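Local coordinates for protein (hdlp (histone deacetylase-like protein)) (Aquifex aeolicus, PDB 1C3P), which is a bacterial homologue of the histone deacetylases, binds zinc and probably removes acetyl groups, perhaps in acetoin breakdown, at residues Ile165-His170 and Leu253-Asp258; Leu188-Ser193 and Phe233-Ser238; Val273-Ala278 and Ala303-Leu308. One frame throughout, in Å; residues are numbered along the deposited sequence.

Interaction 1. Residues Ile165-His170 and Leu253-Asp258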
ATOM      1  N   ILE A 165      -2.670  -7.046   6.599  1.00 14.52           N
ATOM      2  CA  ILE A 165      -3.573  -5.957   6.957  1.00 18.37           C
ATOM      3  C   ILE A 165      -3.364  -4.854   5.920  1.00 20.75           C
ATOM      4  O   ILE A 165      -2.237  -4.416   5.688  1.00 16.67           O
ATOM      5  CB  ILE A 165      -3.261  -5.406   8.355  1.00 13.31           C
ATOM      6  CG1 ILE A 165      -3.382  -6.527   9.395  1.00 17.28           C
ATOM      7  CG2 ILE A 165      -4.184  -4.238   8.667  1.00 13.06           C
ATOM      8  CD1 ILE A 165      -2.780  -6.167  10.764  1.00 15.02           C
ATOM      9  N   ASP A 166      -4.456  -4.410   5.315  1.00 15.37           N
ATOM     10  CA  ASP A 166      -4.398  -3.419   4.248  1.00 15.63           C
ATOM     11  C   ASP A 166      -5.119  -2.122   4.627  1.00 15.54           C
ATOM     12  O   ASP A 166      -6.352  -2.051   4.659  1.00 12.60           O
ATOM     13  CB  ASP A 166      -5.001  -4.062   2.975  1.00 12.31           C
ATOM     14  CG  ASP A 166      -4.778  -3.229   1.722  1.00 16.37           C
ATOM     15  OD1 ASP A 166      -5.314  -2.106   1.663  1.00 13.41           O
ATOM     16  OD2 ASP A 166      -4.065  -3.709   0.799  1.00 16.06           O
ATOM     17  N   LEU A 167      -4.349  -1.077   4.910  1.00 14.02           N
ATOM     18  CA  LEU A 167      -4.949   0.195   5.307  1.00 12.05           C
ATOM     19  C   LEU A 167      -5.165   1.196   4.180  1.00 12.62           C
ATOM     20  O   LEU A 167      -5.602   2.325   4.419  1.00 15.00           O
ATOM     21  CB  LEU A 167      -4.116   0.837   6.425  1.00 14.61           C
ATOM     22  CG  LEU A 167      -4.041  -0.051   7.677  1.00 17.20           C
ATOM     23  CD1 LEU A 167      -3.337   0.711   8.788  1.00 28.82           C
ATOM     24  CD2 LEU A 167      -5.449  -0.457   8.139  1.00 18.59           C
ATOM     25  N   ASP A 168      -4.845   0.775   2.962  1.00 14.35           N
ATOM     26  CA  ASP A 168      -5.042   1.603   1.769  1.00 19.50           C
ATOM     27  C   ASP A 168      -6.548   1.876   1.681  1.00 16.30           C
ATOM     28  O   ASP A 168      -7.341   1.029   2.070  1.00 17.72           O
ATOM     29  CB  ASP A 168      -4.611   0.814   0.533  1.00 25.15           C
ATOM     30  CG  ASP A 168      -4.549   1.662  -0.712  1.00 48.45           C
ATOM     31  OD1 ASP A 168      -3.621   2.488  -0.810  1.00 64.45           O
ATOM     32  OD2 ASP A 168      -5.427   1.513  -1.589  1.00 44.71           O
ATOM     33  N   ALA A 169      -6.924   3.036   1.135  1.00 14.11           N
ATOM     34  CA  ALA A 169      -8.331   3.436   0.999  1.00 19.61           C
ATOM     35  C   ALA A 169      -9.105   2.620  -0.043  1.00 18.23           C
ATOM     36  O   ALA A 169     -10.296   2.846  -0.249  1.00 17.20           O
ATOM     37  CB  ALA A 169      -8.426   4.953   0.665  1.00 13.56           C
ATOM     38  N   HIS A 170      -8.421   1.692  -0.712  1.00 16.53           N
ATOM     39  CA  HIS A 170      -9.082   0.833  -1.691  1.00 17.51           C
ATOM     40  C   HIS A 170      -8.855  -0.617  -1.292  1.00 16.72           C
ATOM     41  O   HIS A 170      -7.815  -0.959  -0.728  1.00 15.92           O
ATOM     42  CB  HIS A 170      -8.534   1.053  -3.111  1.00 22.32           C
ATOM     43  CG  HIS A 170      -8.752   2.433  -3.643  1.00 25.38           C
ATOM     44  ND1 HIS A 170      -7.930   3.494  -3.333  1.00 18.17           N
ATOM     45  CD2 HIS A 170      -9.725   2.927  -4.446  1.00 19.33           C
ATOM     46  CE1 HIS A 170      -8.387   4.585  -3.925  1.00 30.34           C
ATOM     47  NE2 HIS A 170      -9.475   4.268  -4.605  1.00 17.51           N
ATOM     48  N   LEU A 253       1.773  -5.395   6.728  1.00 16.80           N
ATOM     49  CA  LEU A 253       0.874  -4.241   6.797  1.00 17.50           C
ATOM     50  C   LEU A 253       1.151  -3.327   5.617  1.00 20.22           C
ATOM     51  O   LEU A 253       2.303  -2.968   5.378  1.00 18.14           O
ATOM     52  CB  LEU A 253       1.152  -3.484   8.108  1.00 15.49           C
ATOM     53  CG  LEU A 253       0.583  -2.091   8.347  1.00 17.75           C
ATOM     54  CD1 LEU A 253      -0.936  -2.191   8.424  1.00 20.85           C
ATOM     55  CD2 LEU A 253       1.143  -1.522   9.672  1.00 19.05           C
ATOM     56  N   GLN A 254       0.108  -2.945   4.883  1.00 16.50           N
ATOM     57  CA  GLN A 254       0.296  -2.065   3.733  1.00 16.48           C
ATOM     58  C   GLN A 254      -0.245  -0.708   4.152  1.00 16.12           C
ATOM     59  O   GLN A 254      -1.329  -0.574   4.754  1.00 13.97           O
ATOM     60  CB  GLN A 254      -0.389  -2.648   2.469  1.00 25.58           C
ATOM     61  CG  GLN A 254      -1.771  -2.149   2.139  1.00 36.40           C
ATOM     62  CD  GLN A 254      -1.777  -1.076   1.054  1.00 33.18           C
ATOM     63  OE1 GLN A 254      -1.546  -1.350  -0.142  1.00 21.05           O
ATOM     64  NE2 GLN A 254      -2.040   0.157   1.463  1.00 22.85           N
ATOM     65  N   LEU A 255       0.540   0.312   3.832  1.00 14.42           N
ATOM     66  CA  LEU A 255       0.266   1.668   4.257  1.00 17.99           C
ATOM     67  C   LEU A 255       0.102   2.712   3.178  1.00 19.32           C
ATOM     68  O   LEU A 255       0.817   3.721   3.193  1.00 21.23           O
ATOM     69  CB  LEU A 255       1.415   2.075   5.192  1.00 20.68           C
ATOM     70  CG  LEU A 255       1.566   1.093   6.353  1.00 22.90           C
ATOM     71  CD1 LEU A 255       2.949   1.177   6.964  1.00 29.36           C
ATOM     72  CD2 LEU A 255       0.476   1.385   7.374  1.00 14.80           C
ATOM     73  N   GLY A 256      -0.828   2.501   2.249  1.00 17.21           N
ATOM     74  CA  GLY A 256      -1.040   3.504   1.215  1.00 15.64           C
ATOM     75  C   GLY A 256      -1.481   4.811   1.862  1.00 17.31           C
ATOM     76  O   GLY A 256      -2.149   4.796   2.899  1.00 15.62           O
ATOM     77  N   THR A 257      -1.117   5.940   1.255  1.00 19.72           N
ATOM     78  CA  THR A 257      -1.481   7.238   1.813  1.00 19.88           C
ATOM     79  C   THR A 257      -2.746   7.817   1.201  1.00 20.58           C
ATOM     80  O   THR A 257      -3.140   8.934   1.529  1.00 14.59           O
ATOM     81  CB  THR A 257      -0.330   8.274   1.654  1.00 14.02           C
ATOM     82  OG1 THR A 257      -0.047   8.481   0.267  1.00 17.58           O
ATOM     83  CG2 THR A 257       0.933   7.768   2.353  1.00 19.67           C
ATOM     84  N   ASP A 258      -3.408   7.063   0.327  1.00 16.56           N
ATOM     85  CA  ASP A 258      -4.625   7.590  -0.257  1.00 16.39           C
ATOM     86  C   ASP A 258      -5.776   7.895   0.704  1.00 21.25           C
ATOM     87  O   ASP A 258      -6.740   8.537   0.305  1.00 22.52           O
ATOM     88  CB  ASP A 258      -5.107   6.741  -1.447  1.00 18.38           C
ATOM     89  CG  ASP A 258      -5.192   5.266  -1.141  1.00 25.85           C
ATOM     90  OD1 ASP A 258      -5.044   4.881   0.035  1.00 22.32           O
ATOM     91  OD2 ASP A 258      -5.414   4.490  -2.102  1.00 18.12           O
TER
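The zinc site of this histone deacetylase homologue forms where Asp168 and His170 meet Asp258, in the loops that follow two adjacent parallel strands. These three residues bind zinc in another crystal structure of this protein; this model has none. Asp168 OD1 lies 2.9 Å from Asp258 OD1, and the two carboxylate planes are 47° apart. Both are acceptors and make no hydrogen bond; a bound zinc ion would probably offset the closeness of these like charges. Asp258 is held by two donors, each above its carboxylate plane: Ala169 N reaches OD1 at 2.9 Å, nearly straight, and His170 ND1 reaches Asp258 OD2 at 3.0 Å along a bent path, OD2 close to the imidazole plane. An alanine in place of Asp258 would probably leave Ala169 N and His170 ND1 without their acceptors and deprive the metal of a ligand. Asp168 OD2 accepts from His170 N at 3.1 Å, an Asx turn. Upstream, Gln254 N bonds to Ile165 O (2.9 Å) and Leu167 N to Gln254 O (3.1 Å), the parallel-sheet pattern. Leu253 CD1 packs 3.8 Å from Leu167 CD1. Strand 185-192 flanks strand 162-166 on its other edge, and helix 272-286 packs against Ile165, Leu253 and Leu255.

Interaction 2. Residues Leu188-Ser193 and Phe233-Ser238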
ATOM      1  N   LEU A 188      -7.185  -8.773   6.159  1.00 14.42           N
ATOM      2  CA  LEU A 188      -8.058  -7.746   6.709  1.00 16.68           C
ATOM      3  C   LEU A 188      -7.860  -6.488   5.901  1.00 20.01           C
ATOM      4  O   LEU A 188      -6.732  -6.019   5.720  1.00 18.86           O
ATOM      5  CB  LEU A 188      -7.718  -7.428   8.168  1.00 13.98           C
ATOM      6  CG  LEU A 188      -8.281  -6.112   8.750  1.00 13.66           C
ATOM      7  CD1 LEU A 188      -9.808  -6.115   8.779  1.00 15.55           C
ATOM      8  CD2 LEU A 188      -7.739  -5.914  10.157  1.00 16.40           C
ATOM      9  N   SER A 189      -8.942  -5.931   5.390  1.00 14.46           N
ATOM     10  CA  SER A 189      -8.801  -4.684   4.657  1.00 14.56           C
ATOM     11  C   SER A 189      -9.826  -3.663   5.075  1.00 15.24           C
ATOM     12  O   SER A 189     -10.995  -3.984   5.178  1.00 21.46           O
ATOM     13  CB  SER A 189      -8.953  -4.897   3.146  1.00 15.55           C
ATOM     14  OG  SER A 189      -8.812  -3.637   2.513  1.00 14.09           O
ATOM     15  N   LEU A 190      -9.393  -2.435   5.339  1.00 14.92           N
ATOM     16  CA  LEU A 190     -10.349  -1.372   5.614  1.00 15.54           C
ATOM     17  C   LEU A 190     -10.256  -0.595   4.298  1.00 14.31           C
ATOM     18  O   LEU A 190      -9.172  -0.448   3.747  1.00 15.43           O
ATOM     19  CB  LEU A 190      -9.934  -0.434   6.757  1.00 21.02           C
ATOM     20  CG  LEU A 190      -9.435  -0.861   8.135  1.00 30.17           C
ATOM     21  CD1 LEU A 190      -9.855   0.217   9.123  1.00 19.75           C
ATOM     22  CD2 LEU A 190      -9.969  -2.186   8.545  1.00 19.08           C
ATOM     23  N   HIS A 191     -11.370  -0.084   3.795  1.00 16.88           N
ATOM     24  CA  HIS A 191     -11.331   0.627   2.525  1.00 14.34           C
ATOM     25  C   HIS A 191     -12.652   1.323   2.225  1.00 16.19           C
ATOM     26  O   HIS A 191     -13.648   1.094   2.916  1.00 16.73           O
ATOM     27  CB  HIS A 191     -10.983  -0.377   1.422  1.00 17.34           C
ATOM     28  CG  HIS A 191     -11.772  -1.653   1.514  1.00 14.27           C
ATOM     29  ND1 HIS A 191     -13.091  -1.758   1.121  1.00 21.22           N
ATOM     30  CD2 HIS A 191     -11.435  -2.862   2.020  1.00  9.60           C
ATOM     31  CE1 HIS A 191     -13.530  -2.980   1.377  1.00 17.22           C
ATOM     32  NE2 HIS A 191     -12.543  -3.669   1.922  1.00 20.70           N
ATOM     33  N   GLN A 192     -12.639   2.211   1.229  1.00 14.78           N
ATOM     34  CA  GLN A 192     -13.867   2.908   0.819  1.00 16.33           C
ATOM     35  C   GLN A 192     -14.789   1.814   0.328  1.00 15.06           C
ATOM     36  O   GLN A 192     -14.339   0.879  -0.335  1.00 19.23           O
ATOM     37  CB  GLN A 192     -13.611   3.855  -0.354  1.00 17.07           C
ATOM     38  CG  GLN A 192     -12.617   4.952  -0.096  1.00 18.15           C
ATOM     39  CD  GLN A 192     -12.212   5.623  -1.388  1.00 14.74           C
ATOM     40  OE1 GLN A 192     -12.873   6.563  -1.868  1.00 20.46           O
ATOM     41  NE2 GLN A 192     -11.149   5.106  -2.001  1.00 13.44           N
ATOM     42  N   SER A 193     -16.076   1.915   0.636  1.00 15.63           N
ATOM     43  CA  SER A 193     -16.995   0.891   0.168  1.00 13.84           C
ATOM     44  C   SER A 193     -17.031   0.785  -1.374  1.00 11.80           C
ATOM     45  O   SER A 193     -17.008   1.787  -2.076  1.00 18.44           O
ATOM     46  CB  SER A 193     -18.418   1.174   0.673  1.00 17.28           C
ATOM     47  OG  SER A 193     -19.326   0.236   0.104  1.00 17.58           O
ATOM     48  N   PHE A 233     -11.608   3.988  14.994  1.00 17.18           N
ATOM     49  CA  PHE A 233     -12.624   3.161  15.641  1.00 23.34           C
ATOM     50  C   PHE A 233     -12.714   1.841  14.882  1.00 23.12           C
ATOM     51  O   PHE A 233     -12.669   0.751  15.464  1.00 18.35           O
ATOM     52  CB  PHE A 233     -13.993   3.845  15.554  1.00 19.17           C
ATOM     53  CG  PHE A 233     -15.147   2.965  15.969  1.00 21.40           C
ATOM     54  CD1 PHE A 233     -15.529   2.875  17.305  1.00 29.62           C
ATOM     55  CD2 PHE A 233     -15.875   2.264  15.016  1.00 19.92           C
ATOM     56  CE1 PHE A 233     -16.632   2.106  17.687  1.00 29.35           C
ATOM     57  CE2 PHE A 233     -16.983   1.484  15.379  1.00 25.37           C
ATOM     58  CZ  PHE A 233     -17.364   1.408  16.715  1.00 30.28           C
ATOM     59  N   ALA A 234     -12.866   1.957  13.566  1.00 17.26           N
ATOM     60  CA  ALA A 234     -12.995   0.790  12.700  1.00 17.67           C
ATOM     61  C   ALA A 234     -11.774  -0.115  12.801  1.00 16.31           C
ATOM     62  O   ALA A 234     -11.885  -1.344  12.829  1.00 16.75           O
ATOM     63  CB  ALA A 234     -13.202   1.258  11.227  1.00 19.08           C
ATOM     64  N   LEU A 235     -10.605   0.500  12.838  1.00 16.73           N
ATOM     65  CA  LEU A 235      -9.354  -0.251  12.917  1.00 19.14           C
ATOM     66  C   LEU A 235      -9.257  -1.057  14.221  1.00 18.71           C
ATOM     67  O   LEU A 235      -9.005  -2.265  14.208  1.00 18.59           O
ATOM     68  CB  LEU A 235      -8.174   0.721  12.843  1.00 21.72           C
ATOM     69  CG  LEU A 235      -6.885   0.307  12.128  1.00 36.73           C
ATOM     70  CD1 LEU A 235      -5.716   0.932  12.884  1.00 20.69           C
ATOM     71  CD2 LEU A 235      -6.742  -1.213  12.041  1.00 22.96           C
ATOM     72  N   GLU A 236      -9.463  -0.386  15.351  1.00 25.43           N
ATOM     73  CA  GLU A 236      -9.381  -1.048  16.658  1.00 19.75           C
ATOM     74  C   GLU A 236     -10.367  -2.207  16.784  1.00 25.85           C
ATOM     75  O   GLU A 236     -10.016  -3.291  17.263  1.00 21.36           O
ATOM     76  CB  GLU A 236      -9.660  -0.046  17.782  1.00 23.18           C
ATOM     77  CG  GLU A 236      -8.768   1.167  17.755  1.00 38.53           C
ATOM     78  CD  GLU A 236      -9.203   2.235  18.743  1.00 42.42           C
ATOM     79  OE1 GLU A 236     -10.346   2.752  18.624  1.00 45.43           O
ATOM     80  OE2 GLU A 236      -8.391   2.556  19.632  1.00 48.76           O
ATOM     81  N   LYS A 237     -11.600  -1.970  16.354  1.00 23.16           N
ATOM     82  CA  LYS A 237     -12.630  -2.992  16.431  1.00 17.06           C
ATOM     83  C   LYS A 237     -12.359  -4.164  15.489  1.00 18.46           C
ATOM     84  O   LYS A 237     -12.578  -5.323  15.851  1.00 21.20           O
ATOM     85  CB  LYS A 237     -13.989  -2.357  16.135  1.00 26.98           C
ATOM     86  CG  LYS A 237     -15.168  -3.238  16.449  1.00 52.00           C
ATOM     87  CD  LYS A 237     -16.304  -2.393  16.993  1.00 56.40           C
ATOM     88  CE  LYS A 237     -15.872  -1.710  18.286  1.00 52.03           C
ATOM     89  NZ  LYS A 237     -16.940  -0.847  18.846  1.00 55.53           N
ATOM     90  N   SER A 238     -11.889  -3.885  14.276  1.00 21.28           N
ATOM     91  CA  SER A 238     -11.624  -4.986  13.364  1.00 16.47           C
ATOM     92  C   SER A 238     -10.408  -5.804  13.820  1.00 18.79           C
ATOM     93  O   SER A 238     -10.380  -7.028  13.667  1.00 20.60           O
ATOM     94  CB  SER A 238     -11.442  -4.473  11.921  1.00 19.75           C
ATOM     95  OG  SER A 238     -10.333  -3.619  11.789  1.00 22.52           O
TER
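Leu190 and Leu188 of strand 185-192 pack against Ala234, Leu235 and Ser238 of helix 228-245. This is the sheet-to-helix packing of an alpha/beta fold. The strand and helix segments run nearly antiparallel, at 159°, with their axes 9.9 Å apart.

The tight part centres on Leu190. Its two methyls touch the helix at points about one turn apart. CD1 lies over the backbone at Leu235, 3.8 Å from Leu235 N, and also meets Ala234 CB at 4.1 Å. The other methyl, Leu190 CD2, comes to 3.6 Å from Ser238 OG. Leu188 reaches the same serine from two residues earlier in the strand. Its CG stands anti to the backbone N (chi1 163°), and CD1 approaches Ser238 CB at 3.9 Å while CD2 lies near the hydroxyl. Ser238 thus sits against both leucines. Ile220 of strand 217-222 touches both Leu190 and Ser238.

The outer side of the helix is looser. Glu236 is exposed, and Phe233 and Lys237 are partly so. These three do not meet the strand; Phe233 and Lys237 pack on helix 362-372 instead. On the strand, Ser189 points to the other face of the sheet, and the chain beyond Leu190 moves away from the helix.

No hydrogen bond joins the two segments. Ser238 OG lies 2.9 Å from Ala234 O and 3.1 Å from Leu235 O, within its own helix. The hydroxyl has acceptors there, so the leucine methyls can pack on it without supplying a polar partner. The chemistry implies that van der Waals packing and the burial of apolar surface hold this helix on the strand.

Interaction 3. Residues Val273-Ala278 and Ala303-Leu308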
ATOM      1  N   VAL A 273      -1.585  12.445  11.023  1.00 19.57           N
ATOM      2  CA  VAL A 273      -1.394  12.023  12.404  1.00 22.12           C
ATOM      3  C   VAL A 273      -2.276  10.837  12.773  1.00 22.06           C
ATOM      4  O   VAL A 273      -1.877   9.996  13.562  1.00 16.89           O
ATOM      5  CB  VAL A 273      -1.616  13.199  13.364  1.00 26.91           C
ATOM      6  CG1 VAL A 273      -1.580  12.723  14.797  1.00 39.69           C
ATOM      7  CG2 VAL A 273      -0.492  14.222  13.157  1.00 34.73           C
ATOM      8  N   ALA A 274      -3.470  10.756  12.197  1.00 21.79           N
ATOM      9  CA  ALA A 274      -4.321   9.606  12.467  1.00 21.31           C
ATOM     10  C   ALA A 274      -3.719   8.413  11.698  1.00 17.83           C
ATOM     11  O   ALA A 274      -3.794   7.269  12.155  1.00 20.38           O
ATOM     12  CB  ALA A 274      -5.758   9.891  12.002  1.00 18.95           C
ATOM     13  N   PHE A 275      -3.128   8.693  10.530  1.00 16.01           N
ATOM     14  CA  PHE A 275      -2.490   7.664   9.699  1.00 16.46           C
ATOM     15  C   PHE A 275      -1.373   7.034  10.526  1.00 25.06           C
ATOM     16  O   PHE A 275      -1.213   5.808  10.578  1.00 19.71           O
ATOM     17  CB  PHE A 275      -1.918   8.321   8.435  1.00 24.56           C
ATOM     18  CG  PHE A 275      -1.121   7.402   7.552  1.00 23.01           C
ATOM     19  CD1 PHE A 275      -1.736   6.415   6.794  1.00 23.88           C
ATOM     20  CD2 PHE A 275       0.257   7.569   7.447  1.00 22.40           C
ATOM     21  CE1 PHE A 275      -0.986   5.607   5.933  1.00 28.74           C
ATOM     22  CE2 PHE A 275       1.019   6.770   6.594  1.00 35.03           C
ATOM     23  CZ  PHE A 275       0.395   5.790   5.836  1.00 24.63           C
ATOM     24  N   LEU A 276      -0.618   7.895  11.195  1.00 17.49           N
ATOM     25  CA  LEU A 276       0.487   7.467  12.035  1.00 24.23           C
ATOM     26  C   LEU A 276      -0.047   6.674  13.234  1.00 18.88           C
ATOM     27  O   LEU A 276       0.505   5.626  13.585  1.00 17.99           O
ATOM     28  CB  LEU A 276       1.282   8.704  12.487  1.00 20.44           C
ATOM     29  CG  LEU A 276       2.630   8.513  13.200  1.00 39.65           C
ATOM     30  CD1 LEU A 276       3.144   9.875  13.668  1.00 29.65           C
ATOM     31  CD2 LEU A 276       2.485   7.608  14.386  1.00 32.41           C
ATOM     32  N   LYS A 277      -1.109   7.157  13.875  1.00 19.67           N
ATOM     33  CA  LYS A 277      -1.653   6.415  15.005  1.00 21.33           C
ATOM     34  C   LYS A 277      -2.166   5.045  14.611  1.00 22.12           C
ATOM     35  O   LYS A 277      -2.066   4.090  15.382  1.00 22.19           O
ATOM     36  CB  LYS A 277      -2.781   7.180  15.698  1.00 23.84           C
ATOM     37  CG  LYS A 277      -2.300   8.265  16.603  1.00 40.87           C
ATOM     38  CD  LYS A 277      -3.359   8.575  17.647  1.00 54.73           C
ATOM     39  CE  LYS A 277      -3.658   7.344  18.492  1.00 58.85           C
ATOM     40  NZ  LYS A 277      -4.664   7.632  19.547  1.00 55.34           N
ATOM     41  N   ALA A 278      -2.720   4.944  13.406  1.00 20.23           N
ATOM     42  CA  ALA A 278      -3.246   3.665  12.921  1.00 17.06           C
ATOM     43  C   ALA A 278      -2.101   2.651  12.865  1.00 16.94           C
ATOM     44  O   ALA A 278      -2.221   1.495  13.298  1.00 14.93           O
ATOM     45  CB  ALA A 278      -3.860   3.851  11.511  1.00 19.27           C
ATOM     46  N   ALA A 303       4.653  12.211   0.684  1.00 19.58           N
ATOM     47  CA  ALA A 303       5.945  12.492   1.293  1.00 19.77           C
ATOM     48  C   ALA A 303       5.909  12.748   2.783  1.00 19.19           C
ATOM     49  O   ALA A 303       6.715  12.192   3.531  1.00 22.51           O
ATOM     50  CB  ALA A 303       6.610  13.660   0.588  1.00 21.69           C
ATOM     51  N   ARG A 304       4.988  13.589   3.239  1.00 20.12           N
ATOM     52  CA  ARG A 304       4.946  13.883   4.656  1.00 18.04           C
ATOM     53  C   ARG A 304       4.471  12.701   5.489  1.00 21.00           C
ATOM     54  O   ARG A 304       5.015  12.432   6.560  1.00 19.45           O
ATOM     55  CB  ARG A 304       4.041  15.105   4.940  1.00 21.09           C
ATOM     56  CG  ARG A 304       4.475  16.446   4.308  1.00 24.34           C
ATOM     57  CD  ARG A 304       3.600  17.595   4.866  1.00 27.09           C
ATOM     58  NE  ARG A 304       2.194  17.228   4.817  1.00 45.73           N
ATOM     59  CZ  ARG A 304       1.240  17.718   5.602  1.00 39.82           C
ATOM     60  NH1 ARG A 304       1.511  18.630   6.538  1.00 28.40           N
ATOM     61  NH2 ARG A 304       0.003  17.266   5.466  1.00 41.77           N
ATOM     62  N   ALA A 305       3.465  11.983   4.993  1.00 19.93           N
ATOM     63  CA  ALA A 305       2.920  10.859   5.745  1.00 18.70           C
ATOM     64  C   ALA A 305       3.894   9.709   5.905  1.00 16.46           C
ATOM     65  O   ALA A 305       4.050   9.175   7.003  1.00 19.49           O
ATOM     66  CB  ALA A 305       1.593  10.371   5.092  1.00 18.26           C
ATOM     67  N   TRP A 306       4.550   9.303   4.822  1.00 21.92           N
ATOM     68  CA  TRP A 306       5.508   8.224   4.961  1.00 18.99           C
ATOM     69  C   TRP A 306       6.693   8.694   5.779  1.00 20.26           C
ATOM     70  O   TRP A 306       7.369   7.888   6.414  1.00 21.20           O
ATOM     71  CB  TRP A 306       5.971   7.693   3.606  1.00 17.96           C
ATOM     72  CG  TRP A 306       4.982   6.721   3.003  1.00 21.34           C
ATOM     73  CD1 TRP A 306       4.003   6.039   3.661  1.00 19.88           C
ATOM     74  CD2 TRP A 306       4.933   6.282   1.643  1.00 16.55           C
ATOM     75  NE1 TRP A 306       3.344   5.197   2.795  1.00 15.95           N
ATOM     76  CE2 TRP A 306       3.896   5.327   1.551  1.00 19.37           C
ATOM     77  CE3 TRP A 306       5.666   6.602   0.491  1.00 17.80           C
ATOM     78  CZ2 TRP A 306       3.574   4.688   0.346  1.00 24.85           C
ATOM     79  CZ3 TRP A 306       5.347   5.969  -0.705  1.00 29.69           C
ATOM     80  CH2 TRP A 306       4.306   5.019  -0.765  1.00 17.04           C
ATOM     81  N   THR A 307       6.955   9.995   5.767  1.00 18.60           N
ATOM     82  CA  THR A 307       8.061  10.498   6.568  1.00 16.88           C
ATOM     83  C   THR A 307       7.713  10.255   8.037  1.00 17.47           C
ATOM     84  O   THR A 307       8.576   9.859   8.816  1.00 18.94           O
ATOM     85  CB  THR A 307       8.337  11.995   6.268  1.00 22.05           C
ATOM     86  OG1 THR A 307       8.956  12.098   4.977  1.00 21.58           O
ATOM     87  CG2 THR A 307       9.255  12.611   7.322  1.00 24.86           C
ATOM     88  N   LEU A 308       6.453  10.466   8.421  1.00 19.97           N
ATOM     89  CA  LEU A 308       6.053  10.198   9.805  1.00 22.54           C
ATOM     90  C   LEU A 308       6.306   8.723  10.140  1.00 22.98           C
ATOM     91  O   LEU A 308       6.779   8.378  11.235  1.00 22.27           O
ATOM     92  CB  LEU A 308       4.570  10.531  10.033  1.00 21.13           C
ATOM     93  CG  LEU A 308       4.166  12.005   9.938  1.00 22.82           C
ATOM     94  CD1 LEU A 308       2.675  12.185  10.303  1.00 25.01           C
ATOM     95  CD2 LEU A 308       5.051  12.812  10.899  1.00 29.09           C
TER
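Leu308, Phe275 and Leu276 bury the most surface where helix 272-286 packs beside helix 299-314. The two helical segments run in roughly the same direction, 34° apart, and their axes approach to 9.4 Å.

Leu308 meets the first helix with CB and CD1. Its CB is 4.0 Å from Leu276 CD1, and its own CD1 lies 4.1 Å from that same methyl. The two leucine side chains cross at about a right angle. Leu308 CD1 also extends towards the backbone of Val273, one turn before Leu276. Val318 and Leu351, from loops, touch Leu308 as well.

Phe275 fills the other half of the contact. With CG anti to the backbone N (chi1 174°), the ring extends across to the second helix. Its CD2-CE2 side faces the methyl of Ala305, with CD2 3.9 Å from Ala305 CB. Ala305 O lies at the ring edge, near the ring plane, 3.9 Å from CE2. The tip of the ring, CZ, comes to 4.2 Å from Trp306 CD1, which also lies near the plane of the phenylalanine. The small alanine lets the ring come close to the helix backbone. The indole NH of Trp306 finds its partner outside this pair of helices, at Leu255. Phe124 meets the indole edge-to-face.

No hydrogen bond or charge pair crosses between the segments. The chemistry implies a largely apolar join, with one backbone carbonyl at the edge of the phenylalanine ring, in which two leucines, an aromatic edge and an alanine methyl bring the helices together by shape and exclusion of water.

Interaction 1 holds the zinc ligands, and the other two contacts pack around it. Interaction 2 joins it through the sheet: Asp166 N lies 2.8 Å from Leu188 O, and Ala169 O lies 2.8 Å from Gln192 N, both probable hydrogen bonds. The Leu190 side chain is about 8 Å from that of Asp168. Interaction 3 reaches the chain between strand 250-254 and Asp258. There Trp306 NE1 probably bonds to Leu255 O at 3.0 Å, and Phe275 packs on Leu255 and Gly256. The Phe275 side chain is about 7 Å from that of Asp258. Interactions 2 and 3 have centres about 17 Å apart but touch where Leu235 CD1 meets Ala278 O.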